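Local coordinates for GTPase activator-like protein (Chaetomium thermophilum, PDB 5HIU) that probably acts, as the whole protein TSC2 (tuberin), as a GTPase activator, this chain being its helical N-terminal part, at residues 149-154 against 215-220; 186-191 against 227-232; 363-368 against 375-380. All coordinates share one frame; numbering follows the deposited sequence.

In the fold
All three contacts belong to one elongated, largely helical chain without strands. Contacts 1 and 2 lie nearer its middle, their centres 11 Å apart, and they touch: each joins a helix to the next but one along the chain, and their segments alternate in sequence. The centre of contact 3, whose segments are close in sequence, lies about 31 Å from the centre of the chain. Most touching residues are buried, but L220 in contact 1 is exposed and A229 in contact 2 partly so. Contact 1 sets a ring face on an isoleucine and adds a hydroxyl-to-carbonyl bond of doubtful length, contact 2 uses a ring with a methyl and a sulfur, and contact 3 is purely hydrocarbon packing.

Contact 1 (149-154 against 215-220); sequences QAYRAA and LKICML
Y151 carries this contact, laying one face of its ring on I217 and bringing its hydroxyl to L220. The I217 CG1 methylene sits over that face as a CH-pi contact, 3.9 Å from the centroid and 19° off the normal, nearest to Y151 CG at 3.7 Å. I217 CD1 reaches back along the tyrosine to Y151 CB, 3.8 Å away, so the two side chains slide past each other in opposite directions. At the far end Y151 OH donates to the main-chain L220 O, oblique to the ring. The modelled 2.4 Å between Y151 OH and L220 O is too short to be taken at face value, so the strength of this bond is doubtful. L220 CD1 comes within 3.7 Å of Y151 CE2.

The phenol spans the gap because CG of Y151 is trans to the main-chain nitrogen (chi1 176°), which carries the ring out from helix 139-163. I217 also touches C230 of helix 224-240, while A150, one residue before the tyrosine, turns to L184 and L187 of helix 179-198. L220 itself has a non-helical backbone, and its carbonyl oxygen meets the phenol.

Each residue type suits its place: a branched aliphatic side chain covers a flat face, and tyrosine offers both a flat apolar face and a polar end. The contact thus combines dispersion along the ring with one polar link, of uncertain strength, from the hydroxyl to a main-chain oxygen of L220.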
ATOM      1  N   GLN A 149     -10.952 -11.294  -6.533  1.00 63.13           N
ATOM      2  CA  GLN A 149     -10.888 -12.734  -6.667  1.00 61.52           C
ATOM      3  C   GLN A 149      -9.646 -13.244  -5.982  1.00 59.11           C
ATOM      4  O   GLN A 149      -9.734 -14.129  -5.120  1.00 62.70           O
ATOM      5  CB  GLN A 149     -10.824 -13.154  -8.130  1.00 66.46           C
ATOM      6  CG  GLN A 149     -12.158 -13.203  -8.859  1.00 76.68           C
ATOM      7  CD  GLN A 149     -12.033 -13.814 -10.255  1.00 84.88           C
ATOM      8  OE1 GLN A 149     -11.102 -14.601 -10.548  1.00 79.86           O
ATOM      9  NE2 GLN A 149     -12.968 -13.452 -11.133  1.00 87.07           N
ATOM     10  N   ALA A 150      -8.490 -12.686  -6.348  1.00 48.95           N
ATOM     11  CA  ALA A 150      -7.220 -13.307  -5.963  1.00 49.90           C
ATOM     12  C   ALA A 150      -7.029 -13.245  -4.465  1.00 54.84           C
ATOM     13  O   ALA A 150      -6.667 -14.233  -3.819  1.00 63.83           O
ATOM     14  CB  ALA A 150      -6.043 -12.667  -6.668  1.00 45.93           C
ATOM     15  N   TYR A 151      -7.302 -12.086  -3.902  1.00 60.11           N
ATOM     16  CA  TYR A 151      -7.223 -11.957  -2.473  1.00 64.69           C
ATOM     17  C   TYR A 151      -8.189 -12.935  -1.772  1.00 64.92           C
ATOM     18  O   TYR A 151      -7.752 -13.732  -0.943  1.00 64.02           O
ATOM     19  CB  TYR A 151      -7.486 -10.528  -2.026  1.00 61.47           C
ATOM     20  CG  TYR A 151      -7.497 -10.487  -0.541  1.00 62.22           C
ATOM     21  CD1 TYR A 151      -6.328 -10.718   0.165  1.00 59.45           C
ATOM     22  CD2 TYR A 151      -8.676 -10.300   0.163  1.00 66.21           C
ATOM     23  CE1 TYR A 151      -6.313 -10.704   1.534  1.00 66.09           C
ATOM     24  CE2 TYR A 151      -8.677 -10.288   1.545  1.00 71.80           C
ATOM     25  CZ  TYR A 151      -7.490 -10.488   2.223  1.00 71.06           C
ATOM     26  OH  TYR A 151      -7.481 -10.502   3.592  1.00 75.00           O
ATOM     27  N   ARG A 152      -9.474 -12.883  -2.127  1.00 65.86           N
ATOM     28  CA  ARG A 152     -10.486 -13.809  -1.570  1.00 73.19           C
ATOM     29  C   ARG A 152      -9.968 -15.248  -1.508  1.00 71.62           C
ATOM     30  O   ARG A 152     -10.084 -15.909  -0.476  1.00 73.53           O
ATOM     31  CB  ARG A 152     -11.782 -13.764  -2.386  1.00 77.59           C
ATOM     32  CG  ARG A 152     -12.986 -14.373  -1.678  1.00 89.91           C
ATOM     33  CD  ARG A 152     -14.306 -13.787  -2.169  1.00 97.23           C
ATOM     34  NE  ARG A 152     -14.363 -12.333  -1.959  1.00102.91           N
ATOM     35  CZ  ARG A 152     -15.137 -11.692  -1.077  1.00107.77           C
ATOM     36  NH1 ARG A 152     -15.983 -12.348  -0.288  1.00110.67           N
ATOM     37  NH2 ARG A 152     -15.076 -10.361  -0.995  1.00108.87           N
ATOM     38  N   ALA A 153      -9.365 -15.707  -2.603  1.00 66.18           N
ATOM     39  CA  ALA A 153      -8.858 -17.075  -2.682  1.00 64.44           C
ATOM     40  C   ALA A 153      -7.609 -17.305  -1.840  1.00 64.87           C
ATOM     41  O   ALA A 153      -7.321 -18.432  -1.446  1.00 69.75           O
ATOM     42  CB  ALA A 153      -8.591 -17.466  -4.125  1.00 60.12           C
ATOM     43  N   ALA A 154      -6.845 -16.261  -1.563  1.00 65.02           N
ATOM     44  CA  ALA A 154      -5.683 -16.450  -0.702  1.00 67.07           C
ATOM     45  C   ALA A 154      -6.128 -16.528   0.732  1.00 68.61           C
ATOM     46  O   ALA A 154      -5.623 -17.342   1.487  1.00 74.31           O
ATOM     47  CB  ALA A 154      -4.670 -15.337  -0.884  1.00 65.00           C
ATOM     48  N   LEU A 215      -6.765  -1.013   0.053  1.00 57.48           N
ATOM     49  CA  LEU A 215      -6.815  -0.623   1.438  1.00 61.40           C
ATOM     50  C   LEU A 215      -7.535  -1.678   2.245  1.00 62.99           C
ATOM     51  O   LEU A 215      -7.136  -1.971   3.368  1.00 69.51           O
ATOM     52  CB  LEU A 215      -7.477   0.730   1.589  1.00 61.89           C
ATOM     53  CG  LEU A 215      -6.736   1.853   0.886  1.00 62.60           C
ATOM     54  CD1 LEU A 215      -7.445   3.156   1.190  1.00 63.86           C
ATOM     55  CD2 LEU A 215      -5.258   1.940   1.259  1.00 59.71           C
ATOM     56  N   LYS A 216      -8.592  -2.243   1.675  1.00 63.78           N
ATOM     57  CA  LYS A 216      -9.276  -3.395   2.276  1.00 68.95           C
ATOM     58  C   LYS A 216      -8.202  -4.425   2.646  1.00 63.64           C
ATOM     59  O   LYS A 216      -7.987  -4.764   3.817  1.00 61.41           O
ATOM     60  CB  LYS A 216     -10.262  -3.983   1.260  1.00 80.45           C
ATOM     61  CG  LYS A 216     -11.448  -4.746   1.825  1.00 93.28           C
ATOM     62  CD  LYS A 216     -12.447  -5.085   0.714  1.00 97.17           C
ATOM     63  CE  LYS A 216     -13.873  -4.768   1.144  1.00108.15           C
ATOM     64  NZ  LYS A 216     -14.904  -5.283   0.197  1.00114.38           N
ATOM     65  N   ILE A 217      -7.482  -4.872   1.631  1.00 55.49           N
ATOM     66  CA  ILE A 217      -6.448  -5.867   1.821  1.00 55.16           C
ATOM     67  C   ILE A 217      -5.431  -5.422   2.870  1.00 53.30           C
ATOM     68  O   ILE A 217      -4.985  -6.222   3.683  1.00 54.52           O
ATOM     69  CB  ILE A 217      -5.773  -6.189   0.491  1.00 54.48           C
ATOM     70  CG1 ILE A 217      -6.791  -6.885  -0.424  1.00 56.67           C
ATOM     71  CG2 ILE A 217      -4.556  -7.071   0.687  1.00 51.20           C
ATOM     72  CD1 ILE A 217      -6.393  -6.860  -1.882  1.00 61.72           C
ATOM     73  N   CYS A 218      -5.088  -4.144   2.873  1.00 55.41           N
ATOM     74  CA  CYS A 218      -4.198  -3.603   3.881  1.00 52.75           C
ATOM     75  C   CYS A 218      -4.712  -3.827   5.296  1.00 55.19           C
ATOM     76  O   CYS A 218      -3.987  -4.286   6.170  1.00 51.61           O
ATOM     77  CB  CYS A 218      -3.985  -2.117   3.653  1.00 54.53           C
ATOM     78  SG  CYS A 218      -2.742  -1.755   2.392  1.00 55.76           S
ATOM     79  N   MET A 219      -5.980  -3.534   5.528  1.00 62.17           N
ATOM     80  CA  MET A 219      -6.506  -3.603   6.873  1.00 62.05           C
ATOM     81  C   MET A 219      -6.936  -4.986   7.283  1.00 68.59           C
ATOM     82  O   MET A 219      -7.373  -5.174   8.406  1.00 85.40           O
ATOM     83  CB  MET A 219      -7.653  -2.607   7.035  1.00 65.84           C
ATOM     84  CG  MET A 219      -7.202  -1.165   6.854  1.00 69.78           C
ATOM     85  SD  MET A 219      -5.719  -0.753   7.814  1.00 76.05           S
ATOM     86  CE  MET A 219      -6.452  -0.895   9.444  1.00 76.26           C
ATOM     87  N   LEU A 220      -6.847  -5.972   6.406  1.00 73.10           N
ATOM     88  CA  LEU A 220      -7.178  -7.323   6.837  1.00 80.39           C
ATOM     89  C   LEU A 220      -6.424  -8.271   5.997  1.00 77.41           C
ATOM     90  O   LEU A 220      -6.869  -8.646   4.944  1.00102.29           O
ATOM     91  CB  LEU A 220      -8.689  -7.590   6.790  1.00 81.84           C
ATOM     92  CG  LEU A 220      -9.505  -7.315   5.522  1.00 82.75           C
ATOM     93  CD1 LEU A 220      -9.652  -8.550   4.651  1.00 87.86           C
ATOM     94  CD2 LEU A 220     -10.890  -6.834   5.901  1.00 89.49           C
TER

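Contact 2 (186-191 against 227-232)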
ATOM      1  N   GLN A 186       1.853 -12.208  -7.733  1.00 43.69           N
ATOM      2  CA  GLN A 186       2.182 -11.990  -9.107  1.00 44.85           C
ATOM      3  C   GLN A 186       1.230 -10.977  -9.734  1.00 45.62           C
ATOM      4  O   GLN A 186       1.639 -10.169 -10.590  1.00 43.45           O
ATOM      5  CB  GLN A 186       2.140 -13.294  -9.863  1.00 52.74           C
ATOM      6  CG  GLN A 186       2.625 -13.117 -11.282  1.00 63.24           C
ATOM      7  CD  GLN A 186       2.882 -14.416 -11.979  1.00 71.16           C
ATOM      8  OE1 GLN A 186       2.622 -15.486 -11.436  1.00 85.45           O
ATOM      9  NE2 GLN A 186       3.401 -14.335 -13.195  1.00 80.29           N
ATOM     10  N   LEU A 187      -0.018 -11.000  -9.271  1.00 39.68           N
ATOM     11  CA  LEU A 187      -0.994 -10.030  -9.672  1.00 38.52           C
ATOM     12  C   LEU A 187      -0.659  -8.615  -9.155  1.00 41.00           C
ATOM     13  O   LEU A 187      -0.736  -7.640  -9.924  1.00 40.34           O
ATOM     14  CB  LEU A 187      -2.385 -10.479  -9.197  1.00 44.19           C
ATOM     15  CG  LEU A 187      -3.571  -9.564  -9.456  1.00 45.19           C
ATOM     16  CD1 LEU A 187      -3.817  -9.307 -10.930  1.00 44.50           C
ATOM     17  CD2 LEU A 187      -4.793 -10.206  -8.846  1.00 56.46           C
ATOM     18  N   PHE A 188      -0.305  -8.494  -7.875  1.00 38.83           N
ATOM     19  CA  PHE A 188       0.153  -7.209  -7.325  1.00 43.13           C
ATOM     20  C   PHE A 188       1.312  -6.693  -8.179  1.00 40.30           C
ATOM     21  O   PHE A 188       1.327  -5.526  -8.582  1.00 39.92           O
ATOM     22  CB  PHE A 188       0.689  -7.339  -5.880  1.00 46.31           C
ATOM     23  CG  PHE A 188      -0.370  -7.379  -4.804  1.00 47.05           C
ATOM     24  CD1 PHE A 188      -1.298  -6.383  -4.688  1.00 45.96           C
ATOM     25  CD2 PHE A 188      -0.373  -8.403  -3.858  1.00 53.25           C
ATOM     26  CE1 PHE A 188      -2.234  -6.411  -3.684  1.00 48.36           C
ATOM     27  CE2 PHE A 188      -1.315  -8.444  -2.850  1.00 46.81           C
ATOM     28  CZ  PHE A 188      -2.247  -7.451  -2.771  1.00 50.20           C
ATOM     29  N   ALA A 189       2.282  -7.552  -8.452  1.00 36.36           N
ATOM     30  CA  ALA A 189       3.386  -7.146  -9.334  1.00 44.94           C
ATOM     31  C   ALA A 189       2.814  -6.611 -10.653  1.00 48.35           C
ATOM     32  O   ALA A 189       3.231  -5.568 -11.114  1.00 49.80           O
ATOM     33  CB  ALA A 189       4.352  -8.296  -9.599  1.00 42.59           C
ATOM     34  N   LEU A 190       1.824  -7.302 -11.219  1.00 48.38           N
ATOM     35  CA  LEU A 190       1.248  -6.881 -12.502  1.00 49.78           C
ATOM     36  C   LEU A 190       0.535  -5.558 -12.409  1.00 46.98           C
ATOM     37  O   LEU A 190       0.576  -4.772 -13.335  1.00 49.59           O
ATOM     38  CB  LEU A 190       0.277  -7.929 -13.040  1.00 49.59           C
ATOM     39  CG  LEU A 190      -0.206  -7.744 -14.473  1.00 51.09           C
ATOM     40  CD1 LEU A 190       0.948  -7.844 -15.443  1.00 51.95           C
ATOM     41  CD2 LEU A 190      -1.239  -8.801 -14.805  1.00 54.30           C
ATOM     42  N   VAL A 191      -0.140  -5.327 -11.297  1.00 46.83           N
ATOM     43  CA  VAL A 191      -0.901  -4.097 -11.103  1.00 46.56           C
ATOM     44  C   VAL A 191       0.084  -2.930 -10.962  1.00 49.67           C
ATOM     45  O   VAL A 191      -0.114  -1.863 -11.531  1.00 57.60           O
ATOM     46  CB  VAL A 191      -1.778  -4.172  -9.844  1.00 41.00           C
ATOM     47  CG1 VAL A 191      -2.419  -2.842  -9.570  1.00 45.28           C
ATOM     48  CG2 VAL A 191      -2.839  -5.231  -9.975  1.00 42.10           C
ATOM     49  N   LEU A 227       0.980  -6.589   2.446  1.00 53.48           N
ATOM     50  CA  LEU A 227       1.080  -5.175   2.827  1.00 54.34           C
ATOM     51  C   LEU A 227       2.211  -4.501   2.094  1.00 52.28           C
ATOM     52  O   LEU A 227       2.088  -3.370   1.659  1.00 47.16           O
ATOM     53  CB  LEU A 227       1.338  -5.006   4.321  1.00 54.66           C
ATOM     54  CG  LEU A 227       0.187  -5.275   5.249  1.00 60.36           C
ATOM     55  CD1 LEU A 227       0.686  -5.165   6.677  1.00 66.54           C
ATOM     56  CD2 LEU A 227      -0.949  -4.298   5.008  1.00 63.98           C
ATOM     57  N   ARG A 228       3.339  -5.189   2.017  1.00 49.54           N
ATOM     58  CA  ARG A 228       4.477  -4.641   1.315  1.00 52.24           C
ATOM     59  C   ARG A 228       4.001  -4.377  -0.097  1.00 48.91           C
ATOM     60  O   ARG A 228       4.239  -3.310  -0.653  1.00 51.58           O
ATOM     61  CB  ARG A 228       5.656  -5.613   1.349  1.00 51.88           C
ATOM     62  CG  ARG A 228       6.817  -5.216   0.472  1.00 58.46           C
ATOM     63  CD  ARG A 228       7.972  -6.209   0.568  1.00 63.06           C
ATOM     64  NE  ARG A 228       8.897  -5.858   1.642  1.00 67.61           N
ATOM     65  CZ  ARG A 228       8.836  -6.310   2.895  1.00 76.63           C
ATOM     66  NH1 ARG A 228       7.892  -7.166   3.292  1.00 80.95           N
ATOM     67  NH2 ARG A 228       9.744  -5.899   3.773  1.00 82.95           N
ATOM     68  N   ALA A 229       3.275  -5.341  -0.643  1.00 46.56           N
ATOM     69  CA  ALA A 229       2.858  -5.285  -2.034  1.00 47.09           C
ATOM     70  C   ALA A 229       1.887  -4.134  -2.262  1.00 47.42           C
ATOM     71  O   ALA A 229       2.064  -3.388  -3.207  1.00 46.94           O
ATOM     72  CB  ALA A 229       2.240  -6.617  -2.473  1.00 45.84           C
ATOM     73  N   CYS A 230       0.883  -3.990  -1.393  1.00 45.11           N
ATOM     74  CA  CYS A 230      -0.074  -2.901  -1.495  1.00 44.78           C
ATOM     75  C   CYS A 230       0.552  -1.534  -1.347  1.00 51.53           C
ATOM     76  O   CYS A 230       0.094  -0.576  -1.963  1.00 62.25           O
ATOM     77  CB  CYS A 230      -1.159  -3.036  -0.437  1.00 47.43           C
ATOM     78  SG  CYS A 230      -2.158  -4.489  -0.714  1.00 57.60           S
ATOM     79  N   ILE A 231       1.589  -1.422  -0.522  1.00 52.28           N
ATOM     80  CA  ILE A 231       2.293  -0.160  -0.395  1.00 48.84           C
ATOM     81  C   ILE A 231       2.955   0.181  -1.711  1.00 45.26           C
ATOM     82  O   ILE A 231       2.929   1.328  -2.161  1.00 48.44           O
ATOM     83  CB  ILE A 231       3.356  -0.211   0.709  1.00 50.90           C
ATOM     84  CG1 ILE A 231       2.677  -0.210   2.067  1.00 54.49           C
ATOM     85  CG2 ILE A 231       4.303   0.982   0.638  1.00 48.20           C
ATOM     86  CD1 ILE A 231       3.582  -0.739   3.163  1.00 56.91           C
ATOM     87  N   HIS A 232       3.580  -0.812  -2.318  1.00 46.63           N
ATOM     88  CA  HIS A 232       4.236  -0.593  -3.602  1.00 51.25           C
ATOM     89  C   HIS A 232       3.224  -0.243  -4.677  1.00 45.48           C
ATOM     90  O   HIS A 232       3.512   0.605  -5.512  1.00 39.46           O
ATOM     91  CB  HIS A 232       5.149  -1.768  -3.960  1.00 55.62           C
ATOM     92  CG  HIS A 232       6.245  -1.953  -2.958  1.00 71.17           C
ATOM     93  ND1 HIS A 232       6.985  -0.894  -2.470  1.00 75.64           N
ATOM     94  CD2 HIS A 232       6.680  -3.050  -2.295  1.00 84.23           C
ATOM     95  CE1 HIS A 232       7.846  -1.337  -1.572  1.00 84.96           C
ATOM     96  NE2 HIS A 232       7.681  -2.641  -1.445  1.00 89.11           N
TER
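F188 CG and C230 SG both lie anti to their carbonyl carbons, at chi1 -80° and -66°, and these torsions bring the F188 ring and the C230 sulfur together between helices 179-198 and 224-240. A229 has no torsion to set: its methyl points toward the facing segment. The main chains come close here, with CA of F188 and CA of A229 6.2 Å apart, and a small residue opposite a large one makes that spacing possible.

The A229 methyl lies over one face of the phenyl ring, toward its root: A229 CB is 3.5 Å from F188 CD2 and 3.6 Å from F188 CG. Measured to the centroid, the CH-pi distance is 3.9 Å. Nearer the far end of the ring, C230 SG takes the other part of the phenylalanine, 3.5 Å from F188 CE1 and 3.6 Å from F188 CZ. Its approach is oblique, 49° off the ring normal, making a cysteine sulfur-aromatic contact. Methyl and sulfur thus divide the ring between them along its length.

Further partners complete the setting. F188 also touches L147 of helix 139-163, and C230 meets C218 of helix 204-219, so the ring and the sulfur are both shared with neighbouring helices. Q186 and H232, on the same two segments, instead make side-chain hydrogen bonds to E123 and E235.

Nothing directional and polar joins the segments: cohesion comes from dispersion, with the polarisable sulfur and the pi cloud probably adding a modest electrostatic attraction where F188 and C230 are buried.

Contact 3 (363-368 against 375-380); sequences NSLFHG and PILVEE
L377 is the bump here, and L365 with F366, at the C-terminal end of helix 352-366, forms the hollow that takes it. The touching branch is L377 CD2, which lies 3.7 Å from L365 CB and 4.1 Å from L365 CD1, so one methyl nestles against both root and tip of the leucine. The same methyl stands over a face of the F366 ring, 4.2 Å from its centroid and 14° off the normal, displaced toward the rim at F366 CZ. L377 can reach in this way with chi1 at 58°, its CG tucked between main-chain nitrogen and carbonyl carbon. Beside it, I376 CG2 fills the other flank, 3.7 Å from L365 CD2.

Flexible leucines suit such irregular hollows, and F366 offers a flat face to the L377 methyl. W382 meets the F366 ring edge-to-face and L430 of helix 423-441 packs on it, while L336 backs both I376 and L377. The main chain of L365 is hydrogen-bonded to N374, just before the loop segment. The loop between helices 352-366 and 383-391, with a 3-10 turn at P375-I376, folds back onto the first helix, consistent with an alpha-solenoid-like fold.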
ATOM      1  N   ASN A 363       9.722  15.819  22.044  1.00 66.97           N
ATOM      2  CA  ASN A 363      11.167  15.728  22.184  1.00 70.41           C
ATOM      3  C   ASN A 363      11.919  15.883  20.879  1.00 70.14           C
ATOM      4  O   ASN A 363      13.048  16.341  20.877  1.00 75.71           O
ATOM      5  CB  ASN A 363      11.559  14.422  22.835  1.00 73.86           C
ATOM      6  CG  ASN A 363      11.616  14.531  24.328  1.00 80.87           C
ATOM      7  OD1 ASN A 363      12.280  15.417  24.854  1.00 89.35           O
ATOM      8  ND2 ASN A 363      10.923  13.640  25.027  1.00 84.86           N
ATOM      9  N   SER A 364      11.303  15.502  19.770  1.00 67.46           N
ATOM     10  CA  SER A 364      11.947  15.664  18.478  1.00 70.34           C
ATOM     11  C   SER A 364      11.837  17.099  17.970  1.00 69.61           C
ATOM     12  O   SER A 364      12.591  17.499  17.077  1.00 74.80           O
ATOM     13  CB  SER A 364      11.338  14.722  17.449  1.00 67.21           C
ATOM     14  OG  SER A 364       9.991  15.078  17.236  1.00 67.22           O
ATOM     15  N   LEU A 365      10.879  17.853  18.505  1.00 67.45           N
ATOM     16  CA  LEU A 365      10.781  19.292  18.234  1.00 64.28           C
ATOM     17  C   LEU A 365      11.874  20.128  18.914  1.00 65.53           C
ATOM     18  O   LEU A 365      12.385  21.066  18.322  1.00 67.69           O
ATOM     19  CB  LEU A 365       9.428  19.819  18.668  1.00 60.90           C
ATOM     20  CG  LEU A 365       8.259  19.391  17.812  1.00 60.29           C
ATOM     21  CD1 LEU A 365       7.014  20.035  18.385  1.00 62.22           C
ATOM     22  CD2 LEU A 365       8.433  19.773  16.346  1.00 58.28           C
ATOM     23  N   PHE A 366      12.219  19.806  20.154  1.00 66.80           N
ATOM     24  CA  PHE A 366      13.207  20.582  20.871  1.00 67.98           C
ATOM     25  C   PHE A 366      14.627  20.164  20.525  1.00 73.23           C
ATOM     26  O   PHE A 366      15.566  20.933  20.737  1.00 75.30           O
ATOM     27  CB  PHE A 366      12.973  20.492  22.375  1.00 70.79           C
ATOM     28  CG  PHE A 366      11.810  21.306  22.849  1.00 70.36           C
ATOM     29  CD1 PHE A 366      11.971  22.644  23.170  1.00 72.63           C
ATOM     30  CD2 PHE A 366      10.557  20.739  22.976  1.00 68.54           C
ATOM     31  CE1 PHE A 366      10.896  23.402  23.600  1.00 73.86           C
ATOM     32  CE2 PHE A 366       9.482  21.487  23.408  1.00 70.91           C
ATOM     33  CZ  PHE A 366       9.648  22.823  23.720  1.00 71.66           C
ATOM     34  N   HIS A 367      14.789  18.945  20.016  1.00 78.82           N
ATOM     35  CA  HIS A 367      16.095  18.459  19.547  1.00 84.48           C
ATOM     36  C   HIS A 367      15.905  17.660  18.270  1.00 79.60           C
ATOM     37  O   HIS A 367      15.186  16.679  18.262  1.00 79.48           O
ATOM     38  CB  HIS A 367      16.773  17.584  20.615  1.00 93.43           C
ATOM     39  CG  HIS A 367      18.263  17.471  20.455  1.00100.44           C
ATOM     40  ND1 HIS A 367      19.101  17.153  21.502  1.00105.84           N
ATOM     41  CD2 HIS A 367      19.064  17.659  19.378  1.00100.10           C
ATOM     42  CE1 HIS A 367      20.352  17.133  21.075  1.00108.59           C
ATOM     43  NE2 HIS A 367      20.357  17.438  19.789  1.00104.28           N
ATOM     44  N   GLY A 368      16.527  18.093  17.186  1.00 81.49           N
ATOM     45  CA  GLY A 368      16.450  17.354  15.935  1.00 79.40           C
ATOM     46  C   GLY A 368      17.286  17.997  14.858  1.00 82.19           C
ATOM     47  O   GLY A 368      17.222  17.589  13.704  1.00 94.79           O
ATOM     48  N   PRO A 375      12.472  24.556  13.688  1.00 79.53           N
ATOM     49  CA  PRO A 375      12.057  25.907  13.276  1.00 81.25           C
ATOM     50  C   PRO A 375      10.629  26.252  13.661  1.00 82.26           C
ATOM     51  O   PRO A 375      10.361  27.385  14.063  1.00 93.39           O
ATOM     52  CB  PRO A 375      12.177  25.890  11.747  1.00 81.01           C
ATOM     53  CG  PRO A 375      12.735  24.556  11.367  1.00 80.88           C
ATOM     54  CD  PRO A 375      13.160  23.832  12.602  1.00 80.07           C
ATOM     55  N   ILE A 376       9.726  25.284  13.539  1.00 76.87           N
ATOM     56  CA  ILE A 376       8.308  25.484  13.861  1.00 79.91           C
ATOM     57  C   ILE A 376       8.078  26.211  15.197  1.00 82.90           C
ATOM     58  O   ILE A 376       7.109  26.971  15.336  1.00 83.80           O
ATOM     59  CB  ILE A 376       7.531  24.143  13.858  1.00 79.09           C
ATOM     60  CG1 ILE A 376       6.031  24.375  14.060  1.00 80.06           C
ATOM     61  CG2 ILE A 376       8.035  23.205  14.951  1.00 80.23           C
ATOM     62  CD1 ILE A 376       5.202  23.109  13.967  1.00 79.80           C
ATOM     63  N   LEU A 377       8.955  25.999  16.174  1.00 78.91           N
ATOM     64  CA  LEU A 377       8.724  26.599  17.458  1.00 84.46           C
ATOM     65  C   LEU A 377       9.721  27.710  17.866  1.00 90.23           C
ATOM     66  O   LEU A 377       9.767  28.087  19.042  1.00 90.84           O
ATOM     67  CB  LEU A 377       8.549  25.507  18.529  1.00 87.08           C
ATOM     68  CG  LEU A 377       9.600  24.446  18.841  1.00 87.01           C
ATOM     69  CD1 LEU A 377      10.749  25.019  19.636  1.00 97.55           C
ATOM     70  CD2 LEU A 377       8.948  23.376  19.680  1.00 84.76           C
ATOM     71  N   VAL A 378      10.469  28.285  16.923  1.00 87.49           N
ATOM     72  CA  VAL A 378      11.463  29.287  17.318  1.00 89.93           C
ATOM     73  C   VAL A 378      10.858  30.641  17.673  1.00 93.33           C
ATOM     74  O   VAL A 378      11.283  31.250  18.653  1.00 97.62           O
ATOM     75  CB  VAL A 378      12.605  29.485  16.297  1.00 91.26           C
ATOM     76  CG1 VAL A 378      13.323  28.170  16.047  1.00 90.66           C
ATOM     77  CG2 VAL A 378      12.103  30.106  15.007  1.00 93.07           C
ATOM     78  N   GLU A 379       9.873  31.114  16.910  1.00 92.11           N
ATOM     79  CA  GLU A 379       9.316  32.459  17.153  1.00 96.67           C
ATOM     80  C   GLU A 379       8.095  32.442  18.086  1.00 96.23           C
ATOM     81  O   GLU A 379       7.294  33.375  18.061  1.00 99.06           O
ATOM     82  CB  GLU A 379       8.904  33.129  15.828  1.00 98.99           C
ATOM     83  CG  GLU A 379      10.010  33.332  14.801  1.00101.60           C
ATOM     84  CD  GLU A 379      10.905  34.530  15.086  1.00104.16           C
ATOM     85  OE1 GLU A 379      11.130  34.875  16.269  1.00103.31           O
ATOM     86  OE2 GLU A 379      11.400  35.122  14.108  1.00107.83           O
ATOM     87  N   GLU A 380       7.970  31.416  18.927  1.00 90.85           N
ATOM     88  CA  GLU A 380       6.665  31.023  19.459  1.00 87.77           C
ATOM     89  C   GLU A 380       6.615  30.833  20.966  1.00 83.37           C
ATOM     90  O   GLU A 380       7.605  30.483  21.585  1.00 79.39           O
ATOM     91  CB  GLU A 380       6.255  29.711  18.804  1.00 85.36           C
ATOM     92  CG  GLU A 380       6.369  29.697  17.286  1.00 88.68           C
ATOM     93  CD  GLU A 380       5.175  30.301  16.576  1.00 93.24           C
ATOM     94  OE1 GLU A 380       4.089  30.399  17.186  1.00 93.77           O
ATOM     95  OE2 GLU A 380       5.322  30.651  15.384  1.00 97.57           O
TER